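PDB 3K4U: binding component of ABC transporter from Wolinella succinogenes, which binds lysine between its two lobes and probably hands such solutes to the membrane part of an ABC transporter. Local coordinates for residues G29-L34 with E86-V91; L191-K196 with H208-I213. All blocks are in the same frame, centred on the assembly; numbering follows the deposited sequence.

Contacts 1 and 2 are both buried and lie in the same lobe of a type 2 periplasmic binding protein, their centres about 9 Å apart. Each packs a helix against a residue at or just before a strand of the mixed sheet in which 89-98 and 189-195 are neighbours: helix 30-41 in contact 1, helix 200-216 in contact 2. The backbones meet where Tyr88 N lies 2.7 Å from Leu191 O, a probable hydrogen bond, and the tyrosine of contact 1 neighbours the tryptophan of contact 2. Chemistry separates the two. Contact 1 sets a carboxylate beside a phenol among apolar groups, whereas contact 2 is wholly apolar and includes Phe209, which also touches a neighbouring subunit.

Contact 1: G29-L34 with E86-V91; sequences GFDVDL and EPYIVV
Phe30, with chi1 at 176°, turns CG directly away from its own N, while Tyr88 carries CG between the backbone N and the carbonyl carbon (chi1 64°), and with these two settings the side chains slide past each other in opposite directions. The fold is that of the type 2 periplasmic binding proteins. Here the first residues of helix 30-41 meet the residues that lead into strand 89-98. Phe30 CE2 arrives at the rim of the tyrosine ring, close to its plane, 3.8 Å from Tyr88 CE1. One turn on, Leu34 adds its CD2, 3.9 Å from that same Tyr88 CE1. This methyl also lies over one face of the Phe30 ring, offset toward the rim, so it touches both aromatic rings.

Asp31 crosses Tyr88 at about a right angle, its carboxylate plane turned 58° from the phenol ring. Asp31 OD1 lies near Glu19 OE1, a pairing of like charges that would probably make one of the two acids easier to protonate. Phe227 on helix 218-228 meets Phe30 edge-to-face, and Lys214 NZ hydrogen-bonds Tyr88 O, which ties this corner to the last helices of the chain.

Gly29 stands at the N-cap position, and its O accepts the first helical bond, from Asp33 N at 3.0 Å. With its backbone angles, a side chain there would press on the preceding carbonyl oxygen. At the far end of the tyrosine, Asp31 OD2 lies 2.9 Å from Tyr88 OH, while Asp31 OD1 stands 3.5 Å from that hydroxyl.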
loop_
_atom_site.group_PDB
_atom_site.type_symbol
_atom_site.label_atom_id
_atom_site.label_comp_id
_atom_site.label_asym_id
_atom_site.label_seq_id
_atom_site.Cartn_x
_atom_site.Cartn_y
_atom_site.Cartn_z
ATOM N N GLY E 29 -37.008 8.364 -4.460
ATOM C CA GLY E 29 -36.021 7.273 -4.452
ATOM C C GLY E 29 -34.556 7.704 -4.471
ATOM O O GLY E 29 -34.219 8.898 -4.545
ATOM N N PHE E 30 -33.686 6.716 -4.364
ATOM C CA PHE E 30 -32.255 6.933 -4.346
ATOM C C PHE E 30 -31.829 7.654 -5.611
ATOM O O PHE E 30 -31.149 8.665 -5.539
ATOM C CB PHE E 30 -31.556 5.576 -4.170
ATOM C CG PHE E 30 -30.040 5.622 -4.233
ATOM C CD1 PHE E 30 -29.304 6.155 -3.197
ATOM C CD2 PHE E 30 -29.360 5.059 -5.307
ATOM C CE1 PHE E 30 -27.910 6.159 -3.233
ATOM C CE2 PHE E 30 -27.970 5.063 -5.348
ATOM C CZ PHE E 30 -27.241 5.606 -4.307
ATOM N N ASP E 31 -32.262 7.185 -6.767
ATOM C CA ASP E 31 -32.044 7.952 -8.005
ATOM C C ASP E 31 -32.562 9.407 -8.025
ATOM O O ASP E 31 -31.937 10.265 -8.654
ATOM C CB ASP E 31 -32.580 7.194 -9.222
ATOM C CG ASP E 31 -31.706 5.993 -9.581
ATOM O OD1 ASP E 31 -32.154 5.091 -10.303
ATOM O OD2 ASP E 31 -30.551 5.942 -9.129
ATOM N N VAL E 32 -33.678 9.697 -7.364
ATOM C CA VAL E 32 -34.226 11.042 -7.412
ATOM C C VAL E 32 -33.406 11.989 -6.568
ATOM O O VAL E 32 -32.982 13.046 -7.038
ATOM C CB VAL E 32 -35.729 11.081 -7.056
ATOM C CG1 VAL E 32 -36.237 12.519 -7.078
ATOM C CG2 VAL E 32 -36.561 10.146 -8.038
ATOM N N ASP E 33 -33.151 11.629 -5.326
ATOM C CA ASP E 33 -32.136 12.348 -4.527
ATOM C C ASP E 33 -30.788 12.606 -5.263
ATOM O O ASP E 33 -30.175 13.670 -5.097
ATOM C CB ASP E 33 -31.917 11.620 -3.190
ATOM C CG ASP E 33 -33.180 11.617 -2.339
ATOM O OD1 ASP E 33 -34.156 12.281 -2.784
ATOM O OD2 ASP E 33 -33.215 10.982 -1.257
ATOM N N LEU E 34 -30.338 11.638 -6.063
ATOM C CA LEU E 34 -29.111 11.802 -6.820
ATOM C C LEU E 34 -29.331 12.841 -7.873
ATOM O O LEU E 34 -28.555 13.808 -8.005
ATOM C CB LEU E 34 -28.709 10.473 -7.486
ATOM C CG LEU E 34 -27.629 9.545 -6.889
ATOM C CD1 LEU E 34 -27.260 9.888 -5.472
ATOM C CD2 LEU E 34 -27.991 8.075 -7.019
ATOM N N GLU E 86 -18.999 6.145 -15.064
ATOM C CA GLU E 86 -18.445 5.154 -14.101
ATOM C C GLU E 86 -19.566 4.638 -13.207
ATOM O O GLU E 86 -20.384 5.396 -12.772
ATOM C CB GLU E 86 -17.294 5.769 -13.279
ATOM C CG GLU E 86 -16.005 5.859 -14.072
ATOM C CD GLU E 86 -15.607 4.502 -14.665
ATOM O OE1 GLU E 86 -15.241 3.590 -13.870
ATOM O OE2 GLU E 86 -15.651 4.326 -15.907
ATOM N N PRO E 87 -19.629 3.337 -12.925
ATOM C CA PRO E 87 -20.878 2.887 -12.313
ATOM C C PRO E 87 -21.067 3.498 -10.937
ATOM O O PRO E 87 -20.086 3.922 -10.352
ATOM C CB PRO E 87 -20.687 1.379 -12.239
ATOM C CG PRO E 87 -19.284 1.215 -12.124
ATOM C CD PRO E 87 -18.620 2.275 -12.936
ATOM N N TYR E 88 -22.283 3.560 -10.399
ATOM C CA TYR E 88 -22.432 4.294 -9.154
ATOM C C TYR E 88 -22.838 3.413 -7.996
ATOM O O TYR E 88 -22.677 3.768 -6.816
ATOM C CB TYR E 88 -23.359 5.499 -9.324
ATOM C CG TYR E 88 -24.792 5.159 -9.665
ATOM C CD1 TYR E 88 -25.781 5.097 -8.674
ATOM C CD2 TYR E 88 -25.157 4.868 -10.966
ATOM C CE1 TYR E 88 -27.085 4.786 -8.989
ATOM C CE2 TYR E 88 -26.444 4.532 -11.278
ATOM C CZ TYR E 88 -27.422 4.513 -10.294
ATOM O OH TYR E 88 -28.741 4.200 -10.650
ATOM N N ILE E 89 -23.326 2.232 -8.324
ATOM C CA ILE E 89 -23.593 1.195 -7.315
ATOM C C ILE E 89 -23.480 -0.139 -8.067
ATOM O O ILE E 89 -23.671 -0.181 -9.283
ATOM C CB ILE E 89 -24.966 1.381 -6.655
ATOM C CG1 ILE E 89 -25.268 0.260 -5.677
ATOM C CG2 ILE E 89 -26.078 1.451 -7.728
ATOM C CD1 ILE E 89 -26.193 0.667 -4.617
ATOM N N VAL E 90 -23.087 -1.204 -7.362
ATOM C CA VAL E 90 -22.896 -2.500 -8.005
ATOM C C VAL E 90 -23.866 -3.454 -7.362
ATOM O O VAL E 90 -23.977 -3.485 -6.144
ATOM C CB VAL E 90 -21.446 -3.005 -7.887
ATOM C CG1 VAL E 90 -21.328 -4.378 -8.447
ATOM C CG2 VAL E 90 -20.555 -2.107 -8.661
ATOM N N VAL E 91 -24.556 -4.234 -8.187
ATOM C CA VAL E 91 -25.717 -5.001 -7.737
ATOM C C VAL E 91 -25.663 -6.396 -8.329
ATOM O O VAL E 91 -24.913 -6.627 -9.280
ATOM C CB VAL E 91 -26.983 -4.273 -8.214
ATOM C CG1 VAL E 91 -28.102 -5.271 -8.681
ATOM C CG2 VAL E 91 -27.434 -3.263 -7.152
#

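Contact 2: L191-K196 with H208-I213; sequences LGWAIK and HFLAQI
Trp193 CH2 and CZ3 come to the edge of the Phe209 ring, near that ring's plane; the ring pair itself is oblique, with planes 40° apart and centroids separated by 5.8 Å. On the indole side, Phe209 CE2 and Leu210 CD1 both approach obliquely. The setting is one lobe of the type 2 periplasmic-binding-protein fold, where helix 200-216 follows strand 189-195 in the chain and turns back so that Phe209 and Leu210 meet the Trp193 side chain. Trp193 CH2, at the far corner of the benzene half, does most of the touching. It lies 3.6 Å from Phe209 CE2, while the adjacent Trp193 CZ3 stands 3.9 Å from Phe209 CD2.

In Leu210, the next residue on the helix, chi1 of -171° swings CG away from the backbone N, and chi2 of 54° then turns CD1 to the same corner of the indole. The tryptophan tip is thus gripped by consecutive helix residues, all through carbon atoms. With an alanine in place of Trp193, the Phe209 edge and the Leu210 methyl would probably lose their aromatic partner, and a gap between helix 200-216 and the 191-196 segment is likely.

Tyr88 meets the indole with planes at about 30°, and Met38 of helix 30-41 touches both Trp193 and Phe209. Gln76 of a neighbouring subunit packs on Phe209, so the helix also faces an interface. Two residues before the tryptophan, Leu191 touches the bound lysine. On the helix side, the second contact with the indole corner is Leu210 CD1, 3.8 Å from Trp193 CH2.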
loop_
_atom_site.group_PDB
_atom_site.type_symbol
_atom_site.label_atom_id
_atom_site.label_comp_id
_atom_site.label_asym_id
_atom_site.label_seq_id
_atom_site.Cartn_x
_atom_site.Cartn_y
_atom_site.Cartn_z
ATOM N N LEU E 191 -24.110 -0.590 -12.211
ATOM C CA LEU E 191 -25.205 0.268 -12.545
ATOM C C LEU E 191 -24.614 1.645 -12.896
ATOM O O LEU E 191 -23.785 2.175 -12.130
ATOM C CB LEU E 191 -26.128 0.315 -11.326
ATOM C CG LEU E 191 -27.411 -0.531 -11.257
ATOM C CD1 LEU E 191 -27.426 -1.847 -12.024
ATOM C CD2 LEU E 191 -27.813 -0.755 -9.858
ATOM N N GLY E 192 -25.003 2.223 -14.033
ATOM C CA GLY E 192 -24.494 3.533 -14.411
ATOM C C GLY E 192 -25.551 4.452 -15.019
ATOM O O GLY E 192 -26.610 3.972 -15.450
ATOM N N TRP E 193 -25.278 5.759 -15.051
ATOM C CA TRP E 193 -26.196 6.711 -15.622
ATOM C C TRP E 193 -25.828 6.685 -17.065
ATOM O O TRP E 193 -24.634 6.750 -17.371
ATOM C CB TRP E 193 -25.975 8.157 -15.105
ATOM C CG TRP E 193 -25.963 8.236 -13.642
ATOM C CD1 TRP E 193 -26.739 7.514 -12.789
ATOM C CD2 TRP E 193 -25.082 9.020 -12.830
ATOM N NE1 TRP E 193 -26.407 7.822 -11.487
ATOM C CE2 TRP E 193 -25.390 8.740 -11.493
ATOM C CE3 TRP E 193 -24.037 9.908 -13.111
ATOM C CZ2 TRP E 193 -24.703 9.315 -10.433
ATOM C CZ3 TRP E 193 -23.368 10.506 -12.049
ATOM C CH2 TRP E 193 -23.715 10.215 -10.727
ATOM N N ALA E 194 -26.827 6.654 -17.951
ATOM C CA ALA E 194 -26.566 6.764 -19.388
ATOM C C ALA E 194 -26.879 8.165 -19.937
ATOM O O ALA E 194 -27.684 8.929 -19.356
ATOM C CB ALA E 194 -27.324 5.725 -20.137
ATOM N N ILE E 195 -26.201 8.477 -21.042
ATOM C CA ILE E 195 -26.307 9.712 -21.751
ATOM C C ILE E 195 -26.001 9.449 -23.235
ATOM O O ILE E 195 -25.508 8.375 -23.600
ATOM C CB ILE E 195 -25.342 10.747 -21.222
ATOM C CG1 ILE E 195 -23.897 10.284 -21.428
ATOM C CG2 ILE E 195 -25.676 11.063 -19.780
ATOM C CD1 ILE E 195 -22.855 11.425 -21.234
ATOM N N LYS E 196 -26.272 10.405 -24.109
ATOM C CA LYS E 196 -26.015 10.073 -25.482
ATOM C C LYS E 196 -24.588 10.359 -25.921
ATOM O O LYS E 196 -23.888 11.183 -25.352
ATOM C CB LYS E 196 -27.047 10.657 -26.429
ATOM C CG LYS E 196 -27.336 12.063 -26.243
ATOM C CD LYS E 196 -28.271 12.468 -27.322
ATOM C CE LYS E 196 -27.497 12.903 -28.579
ATOM N NZ LYS E 196 -26.860 14.276 -28.365
ATOM N N HIS E 208 -16.652 13.260 -12.466
ATOM C CA HIS E 208 -16.121 14.008 -11.343
ATOM C C HIS E 208 -17.177 14.336 -10.265
ATOM O O HIS E 208 -16.830 14.457 -9.089
ATOM C CB HIS E 208 -15.433 15.277 -11.812
ATOM C CG HIS E 208 -14.083 15.043 -12.384
ATOM N ND1 HIS E 208 -13.783 15.313 -13.699
ATOM C CD2 HIS E 208 -12.947 14.550 -11.823
ATOM C CE1 HIS E 208 -12.511 15.007 -13.918
ATOM N NE2 HIS E 208 -11.985 14.541 -12.798
ATOM N N PHE E 209 -18.444 14.475 -10.673
ATOM C CA PHE E 209 -19.558 14.674 -9.736
ATOM C C PHE E 209 -19.752 13.413 -8.923
ATOM O O PHE E 209 -19.957 13.477 -7.697
ATOM C CB PHE E 209 -20.868 15.081 -10.468
ATOM C CG PHE E 209 -22.118 14.827 -9.662
ATOM C CD1 PHE E 209 -22.492 15.686 -8.638
ATOM C CD2 PHE E 209 -22.907 13.728 -9.922
ATOM C CE1 PHE E 209 -23.633 15.432 -7.853
ATOM C CE2 PHE E 209 -24.059 13.476 -9.134
ATOM C CZ PHE E 209 -24.405 14.328 -8.095
ATOM N N LEU E 210 -19.644 12.264 -9.591
ATOM C CA LEU E 210 -19.706 10.964 -8.886
ATOM C C LEU E 210 -18.587 10.805 -7.875
ATOM O O LEU E 210 -18.835 10.398 -6.748
ATOM C CB LEU E 210 -19.710 9.794 -9.847
ATOM C CG LEU E 210 -19.973 8.411 -9.258
ATOM C CD1 LEU E 210 -21.262 8.363 -8.445
ATOM C CD2 LEU E 210 -20.037 7.360 -10.361
ATOM N N ALA E 211 -17.358 11.155 -8.263
ATOM C CA ALA E 211 -16.226 11.080 -7.327
ATOM C C ALA E 211 -16.463 11.998 -6.120
ATOM O O ALA E 211 -16.175 11.605 -4.994
ATOM C CB ALA E 211 -14.973 11.452 -8.016
ATOM N N GLN E 212 -17.009 13.201 -6.362
ATOM C CA GLN E 212 -17.333 14.162 -5.286
ATOM C C GLN E 212 -18.313 13.659 -4.234
ATOM O O GLN E 212 -18.143 13.912 -3.041
ATOM C CB GLN E 212 -17.866 15.482 -5.844
ATOM C CG GLN E 212 -16.892 16.647 -5.717
ATOM C CD GLN E 212 -16.808 17.223 -4.298
ATOM O OE1 GLN E 212 -15.876 17.954 -3.985
ATOM N NE2 GLN E 212 -17.789 16.925 -3.463
ATOM N N ILE E 213 -19.347 12.948 -4.665
ATOM C CA ILE E 213 -20.354 12.530 -3.692
ATOM C C ILE E 213 -19.994 11.261 -2.949
ATOM O O ILE E 213 -20.436 11.060 -1.803
ATOM C CB ILE E 213 -21.780 12.565 -4.247
ATOM C CG1 ILE E 213 -21.928 11.691 -5.476
ATOM C CG2 ILE E 213 -22.060 13.983 -4.679
ATOM C CD1 ILE E 213 -23.244 11.024 -5.576
#